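Local coordinates for protein glycosyl hydrolase, family 38 (Enterococcus faecalis, PDB 5KBP) that probably hydrolyses alpha-mannosidic linkages in carbohydrates, as expected of a family 38 glycosidase, at residues 834-837 with 842-845. Numbering follows the deposited sequence.
Sequences VKRQ and HLVV
A beta hairpin of the C-terminal beta-sandwich region brings strand 829-836 against strand 843-849 where Lys835 faces Val844 as an antiparallel hydrogen-bonded pair. Lys835 N donates to Val844 O at 2.8 Å, and Val844 N returns a bond to Lys835 O at 2.6 Å; both are nearly straight at hydrogen, although the second donor is tilted 29° from the carbonyl plane. Beyond the last bridge, a single bond from Gln837 N to His842 O (3.0 Å) ties the two chains where they enter the turn. The short segments 834-836 and 843-845 run antiparallel at 147°, consistent with the usual twist of a beta sheet.

Val834, Arg836, Leu843 and Val845 share one face of the sheet. With CG anti to the backbone N (chi1 -178°) and chi2 near 60°, Leu843 turns CD1 across to Lys835 O at 3.3 Å and Val834 CG1 at 4.0 Å. Val834 CG2 lies equally near Val845 CG2, their side chains running alongside each other. The extended Arg836 chain lays its guanidinium over Leu843 CB, 3.8 Å from the plane and offset toward the rim. Asn841 O, Ala326 O and a salt bridge to Glu330 hold that group in position. Leu843 and Val845 bond onward through their backbones to strand 892-897, making this an antiparallel edge hairpin of the beta-sandwich region, 829-836 outermost within this chain, its Val834, Arg836 and Leu843 face packed on helix 304-332.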
loop_
_atom_site.group_PDB
_atom_site.type_symbol
_atom_site.label_atom_id
_atom_site.label_comp_id
_atom_site.label_asym_id
_atom_site.label_seq_id
_atom_site.Cartn_x
_atom_site.Cartn_y
_atom_site.Cartn_z
ATOM N N VAL A 834 9.315 -27.443 -0.222
ATOM C CA VAL A 834 10.701 -27.771 -0.548
ATOM C C VAL A 834 11.485 -26.470 -0.438
ATOM O O VAL A 834 11.306 -25.564 -1.262
ATOM C CB VAL A 834 10.866 -28.385 -1.948
ATOM C CG1 VAL A 834 12.336 -28.386 -2.355
ATOM C CG2 VAL A 834 10.321 -29.800 -1.974
ATOM N N LYS A 835 12.330 -26.362 0.579
ATOM C CA LYS A 835 13.112 -25.150 0.807
ATOM C C LYS A 835 14.377 -25.545 1.561
ATOM O O LYS A 835 14.727 -26.728 1.629
ATOM C CB LYS A 835 12.267 -24.098 1.548
ATOM C CG LYS A 835 11.941 -24.451 2.990
ATOM C CD LYS A 835 11.097 -23.369 3.644
ATOM C CE LYS A 835 10.988 -23.583 5.143
ATOM N NZ LYS A 835 12.307 -23.419 5.815
ATOM N N ARG A 836 15.068 -24.562 2.133
ATOM C CA ARG A 836 16.314 -24.813 2.839
ATOM C C ARG A 836 16.338 -24.061 4.163
ATOM O O ARG A 836 15.714 -23.007 4.313
ATOM C CB ARG A 836 17.527 -24.424 1.978
ATOM C CG ARG A 836 17.684 -25.301 0.745
ATOM C CD ARG A 836 18.967 -25.022 -0.014
ATOM N NE ARG A 836 19.124 -25.962 -1.120
ATOM C CZ ARG A 836 19.772 -27.119 -1.033
ATOM N NH1 ARG A 836 20.337 -27.482 0.110
ATOM N NH2 ARG A 836 19.859 -27.912 -2.094
ATOM N N GLN A 837 17.067 -24.626 5.126
ATOM C CA GLN A 837 17.149 -24.054 6.463
ATOM C C GLN A 837 18.007 -22.791 6.456
ATOM O O GLN A 837 18.905 -22.632 5.626
ATOM C CB GLN A 837 17.715 -25.086 7.441
ATOM C CG GLN A 837 17.573 -24.721 8.910
ATOM C CD GLN A 837 17.840 -25.897 9.827
ATOM O OE1 GLN A 837 18.649 -26.772 9.516
ATOM N NE2 GLN A 837 17.151 -25.931 10.961
ATOM N N HIS A 842 20.452 -26.841 4.871
ATOM C CA HIS A 842 19.955 -28.189 4.629
ATOM C C HIS A 842 18.672 -28.133 3.810
ATOM O O HIS A 842 17.828 -27.258 4.012
ATOM C CB HIS A 842 19.687 -28.909 5.951
ATOM C CG HIS A 842 20.904 -29.100 6.801
ATOM N ND1 HIS A 842 22.174 -29.202 6.276
ATOM C CD2 HIS A 842 21.042 -29.210 8.144
ATOM C CE1 HIS A 842 23.042 -29.366 7.259
ATOM N NE2 HIS A 842 22.381 -29.374 8.402
ATOM N N LEU A 843 18.524 -29.075 2.882
ATOM C CA LEU A 843 17.299 -29.152 2.098
ATOM C C LEU A 843 16.158 -29.644 2.981
ATOM O O LEU A 843 16.253 -30.715 3.590
ATOM C CB LEU A 843 17.482 -30.075 0.896
ATOM C CG LEU A 843 16.253 -30.181 -0.011
ATOM C CD1 LEU A 843 15.901 -28.823 -0.603
ATOM C CD2 LEU A 843 16.468 -31.207 -1.110
ATOM N N VAL A 844 15.084 -28.863 3.054
ATOM C CA VAL A 844 13.924 -29.180 3.879
ATOM C C VAL A 844 12.761 -29.535 2.965
ATOM O O VAL A 844 12.412 -28.765 2.062
ATOM C CB VAL A 844 13.556 -28.011 4.810
ATOM C CG1 VAL A 844 12.278 -28.323 5.571
ATOM C CG2 VAL A 844 14.697 -27.723 5.775
ATOM N N VAL A 845 12.169 -30.705 3.196
ATOM C CA VAL A 845 11.008 -31.172 2.449
ATOM C C VAL A 845 9.940 -31.595 3.447
ATOM O O VAL A 845 10.239 -32.271 4.436
ATOM C CB VAL A 845 11.366 -32.342 1.509
ATOM C CG1 VAL A 845 10.145 -32.782 0.715
ATOM C CG2 VAL A 845 12.504 -31.952 0.579
#